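Local coordinates for Glyco_hydro_cc domain-containing protein (Pseudomonas viridiflava, PDB 6UAV) that probably hydrolyses internal beta-1,3 linkages of beta-glucans, as an endo-beta-1,3-glucanase of glycoside hydrolase family GH128, subgroup II, at residues Trp188-Ser199 with Pro232-Leu240; Leu200-Val211 with Glu248-Pro257. All blocks are in the same frame, centred on the assembly; numbering follows the deposited sequence.

Interaction 1. Residues Trp188-Ser199 with Pro232-Leu240; sequences WHTLDDGLQIDS and PDPHFSSLL
His235 lies against Trp188 at the centre of the contact between Trp188-Ser199 and Pro232-Leu240, two loops without regular secondary structure. With CG beside the backbone N (chi1 -57°), its imidazole swings over the backbone and indole of Trp188. The imidazole and the five-membered ring of the indole form an offset stack, with centroids 4.8 Å apart and planes inclined by 25°. CD2 of His235 reaches over the indole near its rim, 3.5 Å from CG of Trp188, while CA of Trp188 stands over the centre of the imidazole, 3.7 Å from its centroid, in a CH-pi contact. What fixes the rotation of the imidazole is a short, nearly straight bond in its own plane, from ND1 of His235 to the carbonyl O of Ile197 (2.7 Å, 173°). At the ring edge OG1 of Thr190, itself bonded to O of Trp188, comes within 3.1 Å of CE1 of His235. The indole is pinned too: NE1 of Trp188 gives an in-plane bond to OG of Ser237 at 3.1 Å, and that hydroxyl is also bonded to the carbonyl of Phe226.

Toward solvent the fit is looser. The exposed Phe236 ring leans obliquely on the backbone of Asp198 and Ser199. Both loops follow barrel strands, 180-185 and 220-225 respectively; Trp188 also meets Tyr162, and Ile197 and Phe236 rest on the start of helix 200-216.

Interaction 2. Residues Leu200-Val211 with Glu248-Pro257; sequences LEKQKQQMAEMV and ELGQYYLSLP
Leu249 is the knob that fits helix 248-255 to helix 200-216, its side chain sitting in a hollow formed by Leu200, Gln203, Lys204 and Met207. With CG anti to the backbone N (chi1 -173°), this rotamer brings CD1 of Leu249 to 3.8 Å from CG of Lys204. Met207 closes the C-terminal side of the hollow: its chain runs out extended and then bends at the last torsion (chi3 -81°), laying CE against CG of Leu249 at 3.6 Å. At the same bend SD of Met207 nestles against CB of Tyr253 (3.6 Å), and the sulfur approaches the rings of both Tyr252 and Tyr253 obliquely, in Met-aromatic contacts.

The two short helical segments run nearly parallel, with axes 10.4 Å apart and crossing at -19°, as expected for consecutive outer helices of a (beta/alpha)8 TIM barrel; strand 220-225 comes between them in sequence, and its Trp225 packs against Met207 and Tyr253.

On the outer side Tyr252 presents a flat surface to Lys204. CE of Lys204 sits over one face, 3.8 Å from the ring centroid, with its ammonium farther out in a cation-pi contact, while CD2 of Leu256 touches the opposite face near the rim. The small Ala208 admits the tyrosine hydroxyl, its CB 3.4 Å from OH of Tyr252. Beyond the ring, NZ of Lys204 reaches the anti lone pair of OE2 of Glu248 in a salt bridge of 2.9 Å, and Glu201 joins through a long one. CD2 of Leu200 lies over a face of the Glu248 carboxylate. At the other end CD1 of Leu256 wedges between CG of Met207 and CB of Val211, and CG2 of Val211 meets the edge of the Tyr253 ring 3.9 Å from CE1.

Overall arrangement
Interactions 1 and 2 lie next to each other on one side of the barrel, their centres 13 Å apart. The segments alternate along the chain: loop 188-199 runs straight into helix 200-216, strand 220-225 follows, and then loop 232-240 precedes helix 248-255. Interaction 1 therefore joins the loops after strands 180-185 and 220-225, and interaction 2 the helices those loops lead to. The two contacts touch directly, with a probable hydrogen bond from NE2 of Gln203 to O of His235 (3.0 Å) and Leu249 packed against the backbone of Phe236. Since TIM-barrel hydrolases carry their active sites at the C-terminal ends of the strands, interaction 1 probably lies on the catalytic face of the fold.

Interaction 1. Residues Trp188-Ser199 with Pro232-Leu240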
loop_
_atom_site.group_PDB
_atom_site.type_symbol
_atom_site.label_atom_id
_atom_site.label_comp_id
_atom_site.label_asym_id
_atom_site.label_seq_id
_atom_site.Cartn_x
_atom_site.Cartn_y
_atom_site.Cartn_z
ATOM N N TRP A 188 -0.456 15.388 -4.244
ATOM C CA TRP A 188 -1.058 15.794 -5.531
ATOM C C TRP A 188 -2.004 16.962 -5.332
ATOM O O TRP A 188 -2.861 17.203 -6.195
ATOM C CB TRP A 188 -1.757 14.581 -6.149
ATOM C CG TRP A 188 -0.819 13.533 -6.670
ATOM C CD1 TRP A 188 0.516 13.356 -6.415
ATOM C CD2 TRP A 188 -1.212 12.432 -7.507
ATOM N NE1 TRP A 188 0.989 12.244 -7.082
ATOM C CE2 TRP A 188 -0.052 11.681 -7.786
ATOM C CE3 TRP A 188 -2.432 12.068 -8.092
ATOM C CZ2 TRP A 188 -0.105 10.513 -8.557
ATOM C CZ3 TRP A 188 -2.462 10.964 -8.924
ATOM C CH2 TRP A 188 -1.319 10.199 -9.141
ATOM N N HIS A 189 -1.819 17.774 -4.287
ATOM C CA HIS A 189 -2.653 18.992 -4.138
ATOM C C HIS A 189 -2.597 19.823 -5.425
ATOM O O HIS A 189 -1.519 20.081 -5.923
ATOM C CB HIS A 189 -2.171 19.842 -2.972
ATOM C CG HIS A 189 -3.169 20.801 -2.461
ATOM N ND1 HIS A 189 -4.040 20.403 -1.459
ATOM C CD2 HIS A 189 -3.418 22.102 -2.751
ATOM C CE1 HIS A 189 -4.749 21.459 -1.083
ATOM N NE2 HIS A 189 -4.419 22.536 -1.895
ATOM N N THR A 190 -3.753 20.205 -5.941
ATOM C CA THR A 190 -3.906 20.849 -7.257
ATOM C C THR A 190 -4.575 22.231 -7.134
ATOM O O THR A 190 -4.306 23.156 -7.968
ATOM C CB THR A 190 -4.688 19.896 -8.171
ATOM O OG1 THR A 190 -3.830 18.768 -8.368
ATOM C CG2 THR A 190 -5.058 20.537 -9.493
ATOM N N LEU A 191 -5.494 22.401 -6.201
ATOM C CA LEU A 191 -6.265 23.670 -6.108
ATOM C C LEU A 191 -5.324 24.865 -5.973
ATOM O O LEU A 191 -4.227 24.779 -5.320
ATOM C CB LEU A 191 -7.217 23.609 -4.920
ATOM C CG LEU A 191 -8.391 22.648 -5.058
ATOM C CD1 LEU A 191 -9.208 22.709 -3.780
ATOM C CD2 LEU A 191 -9.278 23.083 -6.214
ATOM N N ASP A 192 -5.720 25.971 -6.593
ATOM C CA ASP A 192 -4.880 27.190 -6.629
ATOM C C ASP A 192 -4.981 27.952 -5.300
ATOM O O ASP A 192 -5.612 28.980 -5.277
ATOM C CB ASP A 192 -5.261 28.042 -7.843
ATOM C CG ASP A 192 -4.308 29.208 -8.121
ATOM O OD1 ASP A 192 -3.248 29.365 -7.455
ATOM O OD2 ASP A 192 -4.636 29.977 -9.033
ATOM N N ASP A 193 -4.321 27.497 -4.234
ATOM C CA ASP A 193 -4.472 28.127 -2.887
ATOM C C ASP A 193 -3.088 28.622 -2.298
ATOM O O ASP A 193 -3.069 28.805 -1.085
ATOM C CB ASP A 193 -5.225 27.146 -1.948
ATOM C CG ASP A 193 -4.794 25.654 -1.881
ATOM O OD1 ASP A 193 -3.596 25.250 -2.209
ATOM O OD2 ASP A 193 -5.696 24.915 -1.505
ATOM N N GLY A 194 -2.034 28.363 -3.087
ATOM C CA GLY A 194 -0.609 28.380 -2.625
ATOM C C GLY A 194 0.012 27.035 -2.246
ATOM O O GLY A 194 1.288 27.078 -2.214
ATOM N N LEU A 195 -0.760 25.922 -2.041
ATOM C CA LEU A 195 -0.273 24.590 -1.564
ATOM C C LEU A 195 -0.148 23.593 -2.735
ATOM O O LEU A 195 0.249 22.436 -2.478
ATOM C CB LEU A 195 -1.211 23.991 -0.509
ATOM C CG LEU A 195 -1.265 24.712 0.832
ATOM C CD1 LEU A 195 -2.430 24.194 1.649
ATOM C CD2 LEU A 195 0.069 24.515 1.571
ATOM N N GLN A 196 -0.531 24.001 -3.946
ATOM C CA GLN A 196 -0.470 23.105 -5.132
ATOM C C GLN A 196 0.957 22.606 -5.308
ATOM O O GLN A 196 1.907 23.406 -5.132
ATOM C CB GLN A 196 -1.005 23.742 -6.410
ATOM C CG GLN A 196 -0.296 25.016 -6.858
ATOM C CD GLN A 196 -1.028 26.256 -6.433
ATOM O OE1 GLN A 196 -1.302 26.487 -5.248
ATOM N NE2 GLN A 196 -1.405 27.048 -7.430
ATOM N N ILE A 197 1.101 21.328 -5.639
ATOM C CA ILE A 197 2.431 20.698 -5.838
ATOM C C ILE A 197 2.702 20.719 -7.337
ATOM O O ILE A 197 2.326 19.756 -8.020
ATOM C CB ILE A 197 2.487 19.298 -5.223
ATOM C CG1 ILE A 197 2.083 19.313 -3.745
ATOM C CG2 ILE A 197 3.875 18.697 -5.436
ATOM C CD1 ILE A 197 2.971 20.181 -2.878
ATOM N N ASP A 198 3.257 21.825 -7.825
ATOM C CA ASP A 198 3.331 22.145 -9.277
ATOM C C ASP A 198 4.819 22.274 -9.647
ATOM O O ASP A 198 5.115 22.797 -10.711
ATOM C CB ASP A 198 2.513 23.390 -9.608
ATOM C CG ASP A 198 2.938 24.548 -8.689
ATOM O OD1 ASP A 198 3.686 24.308 -7.761
ATOM O OD2 ASP A 198 2.660 25.724 -9.185
ATOM N N SER A 199 5.710 21.746 -8.810
ATOM C CA SER A 199 7.160 21.710 -9.097
ATOM C C SER A 199 7.781 20.451 -8.487
ATOM O O SER A 199 7.262 19.864 -7.471
ATOM C CB SER A 199 7.881 22.977 -8.634
ATOM O OG SER A 199 7.937 23.037 -7.211
ATOM N N PRO A 232 0.990 11.607 -18.192
ATOM C CA PRO A 232 1.736 12.781 -17.734
ATOM C C PRO A 232 1.943 12.726 -16.218
ATOM O O PRO A 232 1.319 11.921 -15.546
ATOM C CB PRO A 232 0.903 14.019 -18.112
ATOM C CG PRO A 232 -0.428 13.479 -18.602
ATOM C CD PRO A 232 -0.318 11.969 -18.747
ATOM N N ASP A 233 2.868 13.528 -15.719
ATOM C CA ASP A 233 3.327 13.485 -14.315
ATOM C C ASP A 233 3.283 14.927 -13.755
ATOM O O ASP A 233 4.323 15.538 -13.527
ATOM C CB ASP A 233 4.721 12.872 -14.267
ATOM C CG ASP A 233 5.082 12.454 -12.876
ATOM O OD1 ASP A 233 4.267 12.700 -12.003
ATOM O OD2 ASP A 233 6.214 12.092 -12.654
ATOM N N PRO A 234 2.108 15.567 -13.666
ATOM C CA PRO A 234 2.010 16.998 -13.320
ATOM C C PRO A 234 2.529 17.353 -11.921
ATOM O O PRO A 234 2.889 18.499 -11.723
ATOM C CB PRO A 234 0.500 17.286 -13.412
ATOM C CG PRO A 234 -0.142 15.946 -13.199
ATOM C CD PRO A 234 0.787 14.990 -13.927
ATOM N N HIS A 235 2.607 16.393 -11.004
ATOM C CA HIS A 235 3.125 16.615 -9.635
ATOM C C HIS A 235 4.567 16.126 -9.521
ATOM O O HIS A 235 5.084 16.066 -8.451
ATOM C CB HIS A 235 2.143 16.003 -8.617
ATOM C CG HIS A 235 0.769 16.569 -8.769
ATOM N ND1 HIS A 235 0.467 17.908 -8.611
ATOM C CD2 HIS A 235 -0.369 15.951 -9.154
ATOM C CE1 HIS A 235 -0.831 18.093 -8.882
ATOM N NE2 HIS A 235 -1.354 16.890 -9.187
ATOM N N PHE A 236 5.159 15.627 -10.593
ATOM C CA PHE A 236 6.554 15.122 -10.530
ATOM C C PHE A 236 6.656 13.969 -9.534
ATOM O O PHE A 236 7.570 13.977 -8.751
ATOM C CB PHE A 236 7.479 16.271 -10.142
ATOM C CG PHE A 236 7.435 17.432 -11.098
ATOM C CD1 PHE A 236 6.471 18.420 -10.991
ATOM C CD2 PHE A 236 8.340 17.490 -12.142
ATOM C CE1 PHE A 236 6.425 19.475 -11.903
ATOM C CE2 PHE A 236 8.282 18.546 -13.037
ATOM C CZ PHE A 236 7.326 19.534 -12.910
ATOM N N SER A 237 5.760 12.987 -9.621
ATOM C CA SER A 237 5.616 11.841 -8.689
ATOM C C SER A 237 6.473 10.621 -9.088
ATOM O O SER A 237 6.665 9.743 -8.248
ATOM C CB SER A 237 4.133 11.476 -8.575
ATOM O OG SER A 237 3.824 11.034 -7.265
ATOM N N SER A 238 7.050 10.598 -10.284
ATOM C CA SER A 238 7.837 9.424 -10.782
ATOM C C SER A 238 9.210 9.290 -10.091
ATOM O O SER A 238 9.987 10.280 -10.037
ATOM C CB SER A 238 8.016 9.459 -12.298
ATOM O OG SER A 238 6.755 9.365 -12.964
ATOM N N LEU A 239 9.551 8.069 -9.666
ATOM C CA LEU A 239 10.877 7.731 -9.111
ATOM C C LEU A 239 11.848 7.232 -10.197
ATOM O O LEU A 239 13.052 7.259 -9.940
ATOM C CB LEU A 239 10.728 6.632 -8.078
ATOM C CG LEU A 239 9.811 6.892 -6.894
ATOM C CD1 LEU A 239 9.703 5.626 -6.091
ATOM C CD2 LEU A 239 10.291 8.023 -6.013
ATOM N N LEU A 240 11.339 6.859 -11.364
ATOM C CA LEU A 240 12.117 6.203 -12.457
ATOM C C LEU A 240 11.848 6.938 -13.775
ATOM O O LEU A 240 10.750 7.507 -13.970
ATOM C CB LEU A 240 11.723 4.729 -12.588
ATOM C CG LEU A 240 12.141 3.845 -11.418
ATOM C CD1 LEU A 240 11.327 2.564 -11.377
ATOM C CD2 LEU A 240 13.662 3.583 -11.402
#

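Interaction 2. Residues Leu200-Val211 with Glu248-Pro257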
loop_
_atom_site.group_PDB
_atom_site.type_symbol
_atom_site.label_atom_id
_atom_site.label_comp_id
_atom_site.label_asym_id
_atom_site.label_seq_id
_atom_site.Cartn_x
_atom_site.Cartn_y
_atom_site.Cartn_z
ATOM N N LEU A 200 8.929 20.075 -9.021
ATOM C CA LEU A 200 9.742 19.007 -8.398
ATOM C C LEU A 200 10.196 19.401 -6.975
ATOM O O LEU A 200 10.155 18.510 -6.066
ATOM C CB LEU A 200 10.922 18.632 -9.306
ATOM C CG LEU A 200 11.952 17.693 -8.653
ATOM C CD1 LEU A 200 11.316 16.334 -8.318
ATOM C CD2 LEU A 200 13.217 17.514 -9.498
ATOM N N GLU A 201 10.698 20.615 -6.739
ATOM C CA GLU A 201 11.131 20.956 -5.367
ATOM C C GLU A 201 9.912 20.656 -4.407
ATOM O O GLU A 201 10.137 20.138 -3.325
ATOM C CB GLU A 201 11.681 22.385 -5.246
ATOM C CG GLU A 201 12.957 22.478 -4.324
ATOM C CD GLU A 201 14.119 21.484 -4.554
ATOM O OE1 GLU A 201 14.618 21.371 -5.710
ATOM O OE2 GLU A 201 14.547 20.790 -3.581
ATOM N N LYS A 202 8.695 20.984 -4.825
ATOM C CA LYS A 202 7.546 21.014 -3.883
ATOM C C LYS A 202 7.244 19.551 -3.597
ATOM O O LYS A 202 7.009 19.249 -2.453
ATOM C CB LYS A 202 6.359 21.766 -4.477
ATOM C CG LYS A 202 6.500 23.279 -4.392
ATOM C CD LYS A 202 5.269 24.041 -4.868
ATOM C CE LYS A 202 5.591 25.505 -5.118
ATOM N NZ LYS A 202 4.454 26.324 -5.615
ATOM N N GLN A 203 7.385 18.675 -4.593
ATOM C CA GLN A 203 7.148 17.226 -4.333
ATOM C C GLN A 203 8.284 16.714 -3.448
ATOM O O GLN A 203 8.024 15.892 -2.555
ATOM C CB GLN A 203 7.048 16.395 -5.618
ATOM C CG GLN A 203 6.498 15.003 -5.417
ATOM C CD GLN A 203 5.084 15.014 -4.894
ATOM O OE1 GLN A 203 4.879 14.779 -3.724
ATOM N NE2 GLN A 203 4.117 15.226 -5.774
ATOM N N LYS A 204 9.531 17.178 -3.682
ATOM C CA LYS A 204 10.686 16.720 -2.835
ATOM C C LYS A 204 10.452 17.162 -1.391
ATOM O O LYS A 204 10.671 16.373 -0.414
ATOM C CB LYS A 204 12.031 17.248 -3.361
ATOM C CG LYS A 204 12.578 16.569 -4.612
ATOM C CD LYS A 204 13.831 17.223 -5.181
ATOM C CE LYS A 204 15.018 16.979 -4.277
ATOM N NZ LYS A 204 16.206 17.667 -4.814
ATOM N N GLN A 205 10.019 18.412 -1.218
ATOM C CA GLN A 205 9.739 18.971 0.131
ATOM C C GLN A 205 8.696 18.081 0.813
ATOM O O GLN A 205 8.852 17.720 2.000
ATOM C CB GLN A 205 9.361 20.437 -0.003
ATOM C CG GLN A 205 9.306 21.170 1.333
ATOM C CD GLN A 205 8.078 20.882 2.160
ATOM O OE1 GLN A 205 7.003 20.567 1.640
ATOM N NE2 GLN A 205 8.228 20.976 3.473
ATOM N N GLN A 206 7.626 17.763 0.109
ATOM C CA GLN A 206 6.510 17.023 0.725
ATOM C C GLN A 206 6.917 15.550 0.919
ATOM O O GLN A 206 6.586 14.986 1.988
ATOM C CB GLN A 206 5.254 17.160 -0.119
ATOM C CG GLN A 206 4.486 18.418 0.228
ATOM C CD GLN A 206 4.006 18.377 1.668
ATOM O OE1 GLN A 206 3.126 17.562 1.994
ATOM N NE2 GLN A 206 4.598 19.226 2.528
ATOM N N MET A 207 7.701 14.972 0.009
ATOM C CA MET A 207 8.248 13.604 0.212
ATOM C C MET A 207 9.083 13.587 1.480
ATOM O O MET A 207 8.911 12.670 2.305
ATOM C CB MET A 207 9.103 13.152 -0.986
ATOM C CG MET A 207 9.848 11.871 -0.699
ATOM S SD MET A 207 10.880 11.415 -2.088
ATOM C CE MET A 207 9.620 10.660 -3.120
ATOM N N ALA A 208 9.954 14.553 1.678
ATOM C CA ALA A 208 10.805 14.526 2.893
ATOM C C ALA A 208 9.910 14.607 4.149
ATOM O O ALA A 208 10.139 13.883 5.123
ATOM C CB ALA A 208 11.841 15.638 2.822
ATOM N N GLU A 209 8.962 15.541 4.163
ATOM C CA GLU A 209 8.069 15.734 5.337
ATOM C C GLU A 209 7.310 14.426 5.614
ATOM O O GLU A 209 7.335 13.947 6.739
ATOM C CB GLU A 209 7.072 16.869 5.092
ATOM C CG GLU A 209 7.637 18.163 5.581
ATOM C CD GLU A 209 6.675 19.310 5.830
ATOM O OE1 GLU A 209 5.431 19.110 5.723
ATOM O OE2 GLU A 209 7.209 20.404 6.089
ATOM N N MET A 210 6.676 13.872 4.592
ATOM C CA MET A 210 5.823 12.672 4.766
ATOM C C MET A 210 6.701 11.487 5.157
ATOM O O MET A 210 6.300 10.765 6.060
ATOM C CB MET A 210 5.040 12.386 3.501
ATOM C CG MET A 210 4.160 13.529 3.136
ATOM S SD MET A 210 3.253 13.329 1.506
ATOM C CE MET A 210 1.900 12.492 2.272
ATOM N N VAL A 211 7.829 11.286 4.495
ATOM C CA VAL A 211 8.694 10.117 4.814
ATOM C C VAL A 211 9.205 10.262 6.245
ATOM O O VAL A 211 9.218 9.233 7.018
ATOM C CB VAL A 211 9.857 9.968 3.794
ATOM C CG1 VAL A 211 10.934 8.996 4.305
ATOM C CG2 VAL A 211 9.308 9.503 2.480
ATOM N N GLU A 248 15.546 12.448 -10.345
ATOM C CA GLU A 248 16.000 13.187 -9.154
ATOM C C GLU A 248 15.142 12.785 -7.943
ATOM O O GLU A 248 15.700 12.534 -6.873
ATOM C CB GLU A 248 15.966 14.674 -9.443
ATOM C CG GLU A 248 16.388 15.476 -8.263
ATOM C CD GLU A 248 16.534 16.945 -8.612
ATOM O OE1 GLU A 248 16.685 17.238 -9.800
ATOM O OE2 GLU A 248 16.334 17.756 -7.703
ATOM N N LEU A 249 13.832 12.741 -8.100
ATOM C CA LEU A 249 12.930 12.383 -6.980
ATOM C C LEU A 249 13.309 10.992 -6.466
ATOM O O LEU A 249 13.310 10.789 -5.241
ATOM C CB LEU A 249 11.457 12.423 -7.395
ATOM C CG LEU A 249 10.511 12.218 -6.214
ATOM C CD1 LEU A 249 10.426 13.478 -5.372
ATOM C CD2 LEU A 249 9.142 11.777 -6.704
ATOM N N GLY A 250 13.552 10.053 -7.389
ATOM C CA GLY A 250 13.855 8.667 -6.998
ATOM C C GLY A 250 15.137 8.599 -6.201
ATOM O O GLY A 250 15.175 7.953 -5.176
ATOM N N GLN A 251 16.199 9.255 -6.692
ATOM C CA GLN A 251 17.476 9.280 -5.954
ATOM C C GLN A 251 17.155 9.849 -4.559
ATOM O O GLN A 251 17.697 9.357 -3.535
ATOM C CB GLN A 251 18.516 10.085 -6.753
ATOM C CG GLN A 251 19.925 9.933 -6.235
ATOM C CD GLN A 251 20.656 8.784 -6.899
ATOM O OE1 GLN A 251 20.966 7.765 -6.272
ATOM N NE2 GLN A 251 20.948 8.939 -8.191
ATOM N N TYR A 252 16.372 10.917 -4.499
ATOM C CA TYR A 252 16.113 11.635 -3.231
ATOM C C TYR A 252 15.403 10.684 -2.257
ATOM O O TYR A 252 15.875 10.472 -1.109
ATOM C CB TYR A 252 15.334 12.917 -3.503
ATOM C CG TYR A 252 15.117 13.784 -2.294
ATOM C CD1 TYR A 252 16.191 14.409 -1.685
ATOM C CD2 TYR A 252 13.859 14.088 -1.829
ATOM C CE1 TYR A 252 16.024 15.278 -0.614
ATOM C CE2 TYR A 252 13.672 14.962 -0.770
ATOM C CZ TYR A 252 14.752 15.543 -0.132
ATOM O OH TYR A 252 14.622 16.382 0.954
ATOM N N TYR A 253 14.347 10.047 -2.727
ATOM C CA TYR A 253 13.585 9.040 -1.931
ATOM C C TYR A 253 14.504 8.008 -1.284
ATOM O O TYR A 253 14.380 7.708 -0.049
ATOM C CB TYR A 253 12.550 8.350 -2.798
ATOM C CG TYR A 253 11.591 7.421 -2.093
ATOM C CD1 TYR A 253 10.801 7.826 -1.034
ATOM C CD2 TYR A 253 11.395 6.118 -2.540
ATOM C CE1 TYR A 253 9.886 6.989 -0.407
ATOM C CE2 TYR A 253 10.462 5.276 -1.954
ATOM C CZ TYR A 253 9.675 5.709 -0.893
ATOM O OH TYR A 253 8.765 4.936 -0.249
ATOM N N LEU A 254 15.404 7.447 -2.077
ATOM C CA LEU A 254 16.249 6.330 -1.600
ATOM C C LEU A 254 17.271 6.816 -0.593
ATOM O O LEU A 254 17.763 5.955 0.224
ATOM C CB LEU A 254 16.892 5.617 -2.806
ATOM C CG LEU A 254 15.921 5.128 -3.877
ATOM C CD1 LEU A 254 16.687 4.475 -5.020
ATOM C CD2 LEU A 254 14.897 4.175 -3.336
ATOM N N SER A 255 17.603 8.097 -0.615
ATOM C CA SER A 255 18.651 8.724 0.238
ATOM C C SER A 255 18.095 9.137 1.588
ATOM O O SER A 255 18.907 9.422 2.483
ATOM C CB SER A 255 19.185 9.993 -0.423
ATOM O OG SER A 255 18.288 11.122 -0.151
ATOM N N LEU A 256 16.784 9.285 1.717
ATOM C CA LEU A 256 16.197 9.868 2.952
ATOM C C LEU A 256 16.584 9.022 4.163
ATOM O O LEU A 256 16.657 7.794 4.098
ATOM C CB LEU A 256 14.680 10.015 2.779
ATOM C CG LEU A 256 14.324 11.152 1.822
ATOM C CD1 LEU A 256 12.834 11.143 1.460
ATOM C CD2 LEU A 256 14.751 12.481 2.387
ATOM N N PRO A 257 16.821 9.688 5.316
ATOM C CA PRO A 257 17.081 8.999 6.562
ATOM C C PRO A 257 15.885 8.119 6.942
ATOM O O PRO A 257 14.820 8.270 6.412
ATOM C CB PRO A 257 17.194 10.128 7.598
ATOM C CG PRO A 257 17.533 11.362 6.785
ATOM C CD PRO A 257 16.815 11.158 5.467
#